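Local coordinates for protein putative cathepsin d (Ixodes ricinus, PDB 5N7Q) that probably acts as an aspartic endopeptidase of the pepsin-like A1 family, a tick cathepsin D captured here in complex with the inhibitor pepstatin A, at residues L125-P130 / V172-I177; P237-S242 / P310-G315; V270-S275 / S300-L305. One frame throughout, in Å; residues are numbered along the deposited sequence. Where two conformers were deposited one is given.

Interaction 1 of 3, residues L125-P130 / V172-I177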
loop_
_atom_site.group_PDB
_atom_site.type_symbol
_atom_site.label_atom_id
_atom_site.label_comp_id
_atom_site.label_asym_id
_atom_site.label_seq_id
_atom_site.Cartn_x
_atom_site.Cartn_y
_atom_site.Cartn_z
ATOM N N LEU A 125 -0.099 8.026 5.068
ATOM C CA LEU A 125 -0.028 9.089 4.068
ATOM C C LEU A 125 -0.584 8.502 2.787
ATOM O O LEU A 125 0.077 7.679 2.084
ATOM C CB LEU A 125 1.411 9.601 3.897
ATOM C CG LEU A 125 1.602 10.876 3.047
ATOM C CD1 LEU A 125 2.913 11.582 3.430
ATOM C CD2 LEU A 125 1.562 10.557 1.565
ATOM N N GLY A 126 -1.816 8.884 2.480
ATOM C CA GLY A 126 -2.487 8.339 1.304
ATOM C C GLY A 126 -2.000 8.943 -0.005
ATOM O O GLY A 126 -1.752 10.136 -0.098
ATOM N N LEU A 127 -1.872 8.085 -1.019
ATOM C CA LEU A 127 -1.373 8.395 -2.352
ATOM C C LEU A 127 -2.372 8.047 -3.459
ATOM O O LEU A 127 -2.015 8.063 -4.661
ATOM C CB LEU A 127 -0.049 7.666 -2.600
ATOM C CG LEU A 127 1.151 8.099 -1.753
ATOM C CD1 LEU A 127 2.286 7.116 -1.957
ATOM C CD2 LEU A 127 1.587 9.520 -2.132
ATOM N N ALA A 128 -3.630 7.829 -3.070
ATOM C CA ALA A 128 -4.719 7.572 -4.022
ATOM C C ALA A 128 -5.221 8.884 -4.603
ATOM O O ALA A 128 -4.717 9.963 -4.286
ATOM C CB ALA A 128 -5.839 6.798 -3.354
ATOM N N TYR A 129 -6.182 8.792 -5.505
ATOM C CA TYR A 129 -6.749 9.974 -6.141
ATOM C C TYR A 129 -7.537 10.815 -5.142
ATOM O O TYR A 129 -8.122 10.294 -4.200
ATOM C CB TYR A 129 -7.664 9.572 -7.287
ATOM C CG TYR A 129 -6.918 9.170 -8.563
ATOM C CD1 TYR A 129 -6.599 10.137 -9.531
ATOM C CD2 TYR A 129 -6.571 7.848 -8.807
ATOM C CE1 TYR A 129 -5.920 9.770 -10.711
ATOM C CE2 TYR A 129 -5.908 7.477 -9.964
ATOM C CZ TYR A 129 -5.619 8.448 -10.924
ATOM O OH TYR A 129 -4.963 8.060 -12.104
ATOM N N PRO A 130 -7.627 12.120 -5.393
ATOM C CA PRO A 130 -8.302 12.980 -4.421
ATOM C C PRO A 130 -9.808 12.782 -4.374
ATOM O O PRO A 130 -10.442 13.215 -3.403
ATOM C CB PRO A 130 -7.974 14.394 -4.922
ATOM C CG PRO A 130 -7.662 14.208 -6.410
ATOM C CD PRO A 130 -6.958 12.900 -6.450
ATOM N N VAL A 172 9.788 5.159 -2.066
ATOM C CA VAL A 172 8.825 5.862 -2.918
ATOM C C VAL A 172 9.573 7.021 -3.562
ATOM O O VAL A 172 10.056 7.887 -2.843
ATOM C CB VAL A 172 7.589 6.368 -2.151
ATOM C CG1 VAL A 172 6.626 7.002 -3.133
ATOM C CG2 VAL A 172 6.880 5.246 -1.385
ATOM N N LEU A 173 9.685 7.019 -4.886
ATOM C CA LEU A 173 10.369 8.095 -5.598
ATOM C C LEU A 173 9.350 9.072 -6.127
ATOM O O LEU A 173 8.620 8.779 -7.078
ATOM C CB LEU A 173 11.223 7.537 -6.724
ATOM C CG LEU A 173 12.019 8.572 -7.524
ATOM C CD1 LEU A 173 13.031 9.264 -6.642
ATOM C CD2 LEU A 173 12.745 7.859 -8.645
ATOM N N PHE A 174 9.297 10.246 -5.515
ATOM C CA PHE A 174 8.366 11.283 -5.957
ATOM C C PHE A 174 8.933 12.086 -7.127
ATOM O O PHE A 174 9.978 12.716 -6.978
ATOM C CB PHE A 174 8.010 12.204 -4.783
ATOM C CG PHE A 174 7.189 11.516 -3.721
ATOM C CD1 PHE A 174 5.821 11.399 -3.875
ATOM C CD2 PHE A 174 7.770 10.937 -2.613
ATOM C CE1 PHE A 174 5.053 10.730 -2.934
ATOM C CE2 PHE A 174 7.003 10.280 -1.657
ATOM C CZ PHE A 174 5.648 10.191 -1.816
ATOM N N GLY A 175 8.255 12.049 -8.275
ATOM C CA GLY A 175 8.699 12.836 -9.427
ATOM C C GLY A 175 9.707 12.143 -10.314
ATOM O O GLY A 175 10.414 12.774 -11.081
ATOM N N GLY A 176 9.766 10.821 -10.254
ATOM C CA GLY A 176 10.667 10.110 -11.147
ATOM C C GLY A 176 10.416 8.619 -11.218
ATOM O O GLY A 176 9.634 8.063 -10.412
ATOM N N ILE A 177 11.085 7.985 -12.183
ATOM C CA ILE A 177 11.098 6.522 -12.372
ATOM C C ILE A 177 12.560 6.125 -12.418
ATOM O O ILE A 177 13.273 6.624 -13.269
ATOM C CB ILE A 177 10.440 6.107 -13.718
ATOM C CG1 ILE A 177 9.041 6.708 -13.896
ATOM C CG2 ILE A 177 10.416 4.589 -13.832
ATOM C CD1 ILE A 177 8.442 6.510 -15.287
#

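Interaction 2 of 3, residues P237-S242 / P310-G315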
loop_
_atom_site.group_PDB
_atom_site.type_symbol
_atom_site.label_atom_id
_atom_site.label_comp_id
_atom_site.label_asym_id
_atom_site.label_seq_id
_atom_site.Cartn_x
_atom_site.Cartn_y
_atom_site.Cartn_z
ATOM N N PRO A 237 -13.909 -13.519 -2.879
ATOM C CA PRO A 237 -13.777 -14.737 -2.057
ATOM C C PRO A 237 -13.975 -16.058 -2.782
ATOM O O PRO A 237 -13.225 -16.995 -2.572
ATOM C CB PRO A 237 -14.821 -14.537 -0.968
ATOM C CG PRO A 237 -14.890 -13.073 -0.798
ATOM C CD PRO A 237 -14.659 -12.472 -2.162
ATOM N N GLU A 238 -14.946 -16.115 -3.685
ATOM C CA GLU A 238 -15.205 -17.361 -4.400
ATOM C C GLU A 238 -13.982 -17.817 -5.210
ATOM O O GLU A 238 -13.664 -18.998 -5.219
ATOM C CB GLU A 238 -16.444 -17.230 -5.274
ATOM C CG GLU A 238 -17.729 -17.171 -4.464
ATOM N N GLU A 239 -13.301 -16.884 -5.865
ATOM C CA GLU A 239 -12.135 -17.171 -6.676
ATOM C C GLU A 239 -10.915 -17.466 -5.824
ATOM O O GLU A 239 -10.187 -18.378 -6.139
ATOM C CB GLU A 239 -11.884 -16.020 -7.649
ATOM C CG GLU A 239 -13.037 -15.952 -8.656
ATOM C CD GLU A 239 -12.705 -15.314 -9.988
ATOM O OE1 GLU A 239 -13.648 -14.837 -10.652
ATOM O OE2 GLU A 239 -11.556 -15.322 -10.425
ATOM N N VAL A 240 -10.713 -16.696 -4.754
ATOM C CA VAL A 240 -9.608 -16.941 -3.850
ATOM C C VAL A 240 -9.773 -18.267 -3.108
ATOM O O VAL A 240 -8.793 -18.988 -2.897
ATOM C CB VAL A 240 -9.432 -15.761 -2.888
ATOM C CG1 VAL A 240 -8.370 -16.046 -1.831
ATOM C CG2 VAL A 240 -9.081 -14.492 -3.660
ATOM N N ASP A 241 -11.007 -18.601 -2.744
ATOM C CA ASP A 241 -11.269 -19.950 -2.180
ATOM C C ASP A 241 -10.756 -21.060 -3.138
ATOM O O ASP A 241 -10.058 -21.965 -2.717
ATOM C CB ASP A 241 -12.770 -20.155 -1.900
ATOM C CG ASP A 241 -13.282 -19.387 -0.719
ATOM O OD1 ASP A 241 -12.502 -18.861 0.110
ATOM O OD2 ASP A 241 -14.532 -19.295 -0.601
ATOM N N SER A 242 -11.133 -20.960 -4.413
ATOM C CA SER A 242 -10.725 -21.933 -5.417
ATOM C C SER A 242 -9.222 -21.943 -5.680
ATOM O O SER A 242 -8.612 -23.013 -5.802
ATOM C CB SER A 242 -11.489 -21.725 -6.716
ATOM O OG SER A 242 -12.885 -21.854 -6.489
ATOM N N PRO A 310 -16.615 -6.145 -7.285
ATOM C CA PRO A 310 -15.554 -7.126 -7.126
ATOM C C PRO A 310 -14.266 -6.666 -7.773
ATOM O O PRO A 310 -14.264 -6.178 -8.907
ATOM C CB PRO A 310 -16.077 -8.374 -7.833
ATOM C CG PRO A 310 -17.534 -8.178 -8.009
ATOM C CD PRO A 310 -17.805 -6.716 -7.952
ATOM N N LEU A 311 -13.183 -6.766 -7.019
ATOM C CA LEU A 311 -11.882 -6.509 -7.584
ATOM C C LEU A 311 -10.806 -7.178 -6.774
ATOM O O LEU A 311 -11.037 -7.706 -5.680
ATOM C CB LEU A 311 -11.596 -5.007 -7.785
ATOM C CG LEU A 311 -11.598 -4.119 -6.542
ATOM C CD1 LEU A 311 -10.291 -4.229 -5.779
ATOM C CD2 LEU A 311 -11.825 -2.653 -6.870
ATOM N N TRP A 312 -9.649 -7.249 -7.395
ATOM C CA TRP A 312 -8.459 -7.785 -6.767
ATOM C C TRP A 312 -7.608 -6.636 -6.291
ATOM O O TRP A 312 -7.401 -5.651 -7.022
ATOM C CB TRP A 312 -7.634 -8.591 -7.778
ATOM C CG TRP A 312 -8.330 -9.838 -8.293
ATOM C CD1 TRP A 312 -9.344 -9.896 -9.206
ATOM C CD2 TRP A 312 -8.032 -11.206 -7.945
ATOM N NE1 TRP A 312 -9.695 -11.206 -9.454
ATOM C CE2 TRP A 312 -8.913 -12.030 -8.687
ATOM C CE3 TRP A 312 -7.104 -11.809 -7.082
ATOM C CZ2 TRP A 312 -8.902 -13.427 -8.575
ATOM C CZ3 TRP A 312 -7.096 -13.191 -6.980
ATOM C CH2 TRP A 312 -7.981 -13.981 -7.737
ATOM N N ILE A 313 -7.121 -6.727 -5.067
ATOM C CA ILE A 313 -6.141 -5.750 -4.587
ATOM C C ILE A 313 -4.753 -6.371 -4.716
ATOM O O ILE A 313 -4.458 -7.401 -4.066
ATOM C CB ILE A 313 -6.377 -5.319 -3.132
ATOM C CG1 ILE A 313 -7.766 -4.664 -2.935
ATOM C CG2 ILE A 313 -5.265 -4.361 -2.710
ATOM C CD1 ILE A 313 -8.101 -4.315 -1.487
ATOM N N LEU A 314 -3.931 -5.777 -5.560
ATOM C CA LEU A 314 -2.539 -6.176 -5.734
ATOM C C LEU A 314 -1.703 -5.393 -4.728
ATOM O O LEU A 314 -1.375 -4.244 -4.930
ATOM C CB LEU A 314 -2.104 -5.936 -7.179
ATOM C CG LEU A 314 -2.918 -6.646 -8.275
ATOM C CD1 LEU A 314 -2.284 -6.464 -9.630
ATOM C CD2 LEU A 314 -3.066 -8.120 -7.948
ATOM N N GLY A 315 -1.428 -6.021 -3.596
ATOM C CA GLY A 315 -0.637 -5.449 -2.518
ATOM C C GLY A 315 0.822 -5.838 -2.630
ATOM O O GLY A 315 1.306 -6.144 -3.723
#

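Interaction 3 of 3, residues V270-S275 / S300-L305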
loop_
_atom_site.group_PDB
_atom_site.type_symbol
_atom_site.label_atom_id
_atom_site.label_comp_id
_atom_site.label_asym_id
_atom_site.label_seq_id
_atom_site.Cartn_x
_atom_site.Cartn_y
_atom_site.Cartn_z
ATOM N N VAL A 270 1.746 -18.522 -9.702
ATOM C CA VAL A 270 0.453 -17.893 -9.988
ATOM C C VAL A 270 0.717 -16.662 -10.847
ATOM O O VAL A 270 1.603 -15.877 -10.547
ATOM C CB VAL A 270 -0.289 -17.523 -8.698
ATOM C CG1 VAL A 270 -1.580 -16.777 -8.956
ATOM C CG2 VAL A 270 -0.604 -18.774 -7.875
ATOM N N THR A 271 -0.047 -16.507 -11.925
ATOM C CA THR A 271 0.252 -15.498 -12.951
ATOM C C THR A 271 -0.924 -14.569 -13.187
ATOM O O THR A 271 -2.057 -15.031 -13.385
ATOM C CB THR A 271 0.638 -16.197 -14.251
ATOM O OG1 THR A 271 1.751 -17.062 -14.014
ATOM C CG2 THR A 271 0.987 -15.182 -15.358
ATOM N N PHE A 272 -0.651 -13.254 -13.213
ATOM C CA PHE A 272 -1.622 -12.198 -13.538
ATOM C C PHE A 272 -1.281 -11.665 -14.906
ATOM O O PHE A 272 -0.119 -11.362 -15.185
ATOM C CB PHE A 272 -1.555 -11.049 -12.518
ATOM C CG PHE A 272 -2.121 -11.414 -11.190
ATOM C CD1 PHE A 272 -1.380 -12.219 -10.322
ATOM C CD2 PHE A 272 -3.392 -10.997 -10.804
ATOM C CE1 PHE A 272 -1.918 -12.605 -9.104
ATOM C CE2 PHE A 272 -3.927 -11.386 -9.590
ATOM C CZ PHE A 272 -3.194 -12.191 -8.746
ATOM N N THR A 273 -2.267 -11.636 -15.794
ATOM C CA THR A 273 -2.066 -11.125 -17.144
ATOM C C THR A 273 -2.644 -9.718 -17.195
ATOM O O THR A 273 -3.824 -9.513 -16.942
ATOM C CB THR A 273 -2.705 -12.028 -18.205
ATOM O OG1 THR A 273 -2.067 -13.318 -18.162
ATOM C CG2 THR A 273 -2.497 -11.404 -19.610
ATOM N N ILE A 274 -1.797 -8.745 -17.531
ATOM C CA ILE A 274 -2.165 -7.339 -17.518
ATOM C C ILE A 274 -1.623 -6.725 -18.791
ATOM O O ILE A 274 -0.456 -6.906 -19.110
ATOM C CB ILE A 274 -1.558 -6.597 -16.286
ATOM C CG1 ILE A 274 -1.887 -7.354 -14.978
ATOM C CG2 ILE A 274 -2.028 -5.155 -16.276
ATOM C CD1 ILE A 274 -1.153 -6.804 -13.757
ATOM N N SER A 275 -2.487 -6.054 -19.539
ATOM C CA SER A 275 -2.126 -5.519 -20.868
ATOM C C SER A 275 -1.496 -6.586 -21.782
ATOM O O SER A 275 -0.587 -6.305 -22.558
ATOM C CB SER A 275 -1.244 -4.269 -20.733
ATOM O OG SER A 275 -1.980 -3.206 -20.120
ATOM N N SER A 300 -0.766 -18.178 2.931
ATOM C CA SER A 300 -1.003 -17.953 1.534
ATOM C C SER A 300 -1.201 -16.465 1.282
ATOM O O SER A 300 -2.028 -15.833 1.939
ATOM C CB SER A 300 -2.264 -18.674 1.098
ATOM O OG SER A 300 -2.599 -18.276 -0.224
ATOM N N GLY A 301 -0.495 -15.940 0.313
ATOM C CA GLY A 301 -0.613 -14.536 -0.044
ATOM C C GLY A 301 -1.834 -14.176 -0.861
ATOM O O GLY A 301 -1.896 -13.070 -1.383
ATOM N N PHE A 302 -2.793 -15.083 -0.979
ATOM C CA PHE A 302 -4.077 -14.803 -1.624
ATOM C C PHE A 302 -5.177 -14.930 -0.613
ATOM O O PHE A 302 -5.429 -16.035 -0.109
ATOM C CB PHE A 302 -4.316 -15.703 -2.842
ATOM C CG PHE A 302 -3.162 -15.735 -3.768
ATOM C CD1 PHE A 302 -2.963 -14.720 -4.672
ATOM C CD2 PHE A 302 -2.235 -16.763 -3.700
ATOM C CE1 PHE A 302 -1.861 -14.739 -5.499
ATOM C CE2 PHE A 302 -1.139 -16.795 -4.527
ATOM C CZ PHE A 302 -0.945 -15.758 -5.430
ATOM N N MET A 303 -5.834 -13.821 -0.280
ATOM C CA MET A 303 -6.882 -13.759 0.710
ATOM C C MET A 303 -8.178 -13.186 0.120
ATOM O O MET A 303 -8.161 -12.348 -0.765
ATOM C CB MET A 303 -6.423 -12.969 1.927
ATOM C CG MET A 303 -6.034 -11.540 1.637
ATOM S SD MET A 303 -5.730 -10.563 3.127
ATOM C CE MET A 303 -7.359 -10.086 3.645
ATOM N N GLY A 304 -9.308 -13.606 0.648
ATOM C CA GLY A 304 -10.600 -13.147 0.145
ATOM C C GLY A 304 -11.027 -11.819 0.754
ATOM O O GLY A 304 -10.844 -11.597 1.960
ATOM N N LEU A 305 -11.555 -10.925 -0.082
ATOM C CA LEU A 305 -12.102 -9.649 0.388
ATOM C C LEU A 305 -13.195 -9.198 -0.580
ATOM O O LEU A 305 -12.940 -8.959 -1.748
ATOM C CB LEU A 305 -11.011 -8.572 0.533
ATOM C CG LEU A 305 -11.520 -7.216 1.037
ATOM C CD1 LEU A 305 -12.222 -7.295 2.388
ATOM C CD2 LEU A 305 -10.398 -6.190 1.107
#

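Interaction 1 of 3, residues L125-P130 / V172-I177
Leu127 and Phe174 make the main touch between residues 125-130 and 172-177. The contact is carried by branches and a ring, all apolar and all buried. Leu127 reaches over with both of its methyl groups. CD2 of Leu127 comes to 3.8 Å from CE1 of Phe174. The same methyl lies 4.1 Å from CZ of Phe174. It meets the ring at its edge and near its plane, so it abuts the CE1-CZ rim and does not cover a face. The CG of Leu127 stands beside the backbone N and anti to the carbonyl carbon (chi1 -67°), and this sends the fork toward strand 170-174. CD1 of Leu127, the other branch, faces Val172 more loosely, 4.5 Å from its CG1. That Val172 methyl also lies over one face of the Phe174 ring, 3.5 Å above the plane and shifted toward the rim.

Leu125 and Gly126 are the hydrophobic-Gly part of the psi motif of pepsin-like proteases. Strand 123-126 runs parallel to strand 29-36, which ends at the predicted catalytic Asp36. Backbone bonds tie Leu125 and Leu127 to Asp36. The Leu127 side chain is about 6 Å from that of Asp36. Phe174 stands on strand 170-174, just before the glycines of a type II turn from Leu173 to Gly176. Phe35 and Phe156 each touch both Leu127 and Phe174. Helix 140-146 adds Phe141 and Met144 against the Phe174 ring.

Interaction 2 of 3, residues P237-S242 / P310-G315
Trp312 points the rim of its six-membered ring at helix 237-247, where Glu239 and Val240 receive it at different corners. Glu239 crosses the indole at about a right angle. Its OE2 lies at the ring edge, in the ring plane, 3.7 Å from CZ2 of Trp312. The carboxylate and indole planes are 74° apart, so the acid does not lie flat on the ring. An oxygen placed this way faces the weakly positive hydrogen rim, and the contact is probably mildly attractive. CB of Glu239 adds an apolar touch, 4.1 Å from the same CZ2 of Trp312.

Val240 comes to another corner. Its CG2 is 4.1 Å from CZ3 of Trp312 and approaches obliquely. The valine runs alongside the indole, antiparallel to it. Trp312 CG is anti to its carbonyl carbon (chi1 -65°), and the indole extends from the strand until its far end meets the helix.

The polar end of Glu239 has its bond outside the two segments. OE2 of Glu239 accepts a hydrogen bond from the backbone N of Cys218, which fixes the carboxylate beside the ring. Cys218 is disulfide-bonded to Cys222, and Cys222 itself touches Trp312. Pro236, just ahead of the helix, packs on Trp312 as well.

Trp312 therefore joins the helix to strand 312-314, which is followed by Gly315 at the N-cap of the next helix. The strand pairs in parallel with strand 222-226. Ile313-Leu314-Gly315 is the hydrophobic-hydrophobic-Gly element of the psi motif in the C-terminal lobe of pepsin-like proteases, beside the strand that leads to the predicted catalytic Asp227.

Interaction 3 of 3, residues V270-S275 / S300-L305
Val270, Phe272 and Phe302 form part of the apolar core of the C-terminal lobe, where strand 270-274 faces strand 295-304. The backbones stay well apart, with the nearest CA atoms, those of Val270 and Phe302, 10.0 Å from each other. Side chains fill the gap.

Phe302 supplies the largest share of the surface. Its ring and the valine approach head on, and the far corner of the ring enters the valine fork. CZ of Phe302 lies 3.7 Å from CG1 of Val270 and 3.9 Å from CG2 of Val270. CB of Val270, at the base of the fork, is 3.8 Å from CZ of Phe302. The fork straddles the corner because both methyls lean to the ring, with CG1 anti to the valine backbone N (chi1 176°). The approach of CG1 to the ring is oblique.

Phe272 meets the same ring beside the valine. Its CE1 is 4.2 Å from CE1 of Phe302. The Phe302 atom lies at the edge of the Phe272 ring and near its plane. The two side chains overlap side by side, pointing opposite ways. Ile233, on strand 233-235, touches both rings, and Tyr286 meets the Phe302 ring at an inclination of about 55°.

The backbone round Phe302 is held by polar groups. Its N donates to OG of Ser300 over 3.3 Å, nearly straight at 165°, which makes an ST turn. Asn244 of helix 237-247 bonds to OG of Ser300 and to the carbonyl O of Phe302. Further along, Leu305 packs on the bound peptide. The contact is part of the core of the C-terminal lobe of the bilobal pepsin fold, beneath the strand whose Met303 packs on the inhibitor.

Interactions 2 and 3 are one packed region, with centres 7 Å apart. They meet directly: CG1 of Val240 is 3.4 Å from the carbonyl O of Phe302, and CD2 of Leu314 is 3.8 Å from CE2 of Phe272. Along the chain, interaction 3 is nested inside the loop that interaction 2 closes. Interaction 1 lies apart, on the opposite side of the chain's centre from interaction 2, its centre 25 Å from that of interaction 2 and 23 Å from that of interaction 3. Leu125-Gly126 and Leu314-Gly315 hold equivalent places in the two psi motifs, beside the predicted catalytic Asp36 and Asp227. Ile313, Met303 and Leu305 reach the inhibitor; the packed side chains of interactions 2 and 3 lie behind them.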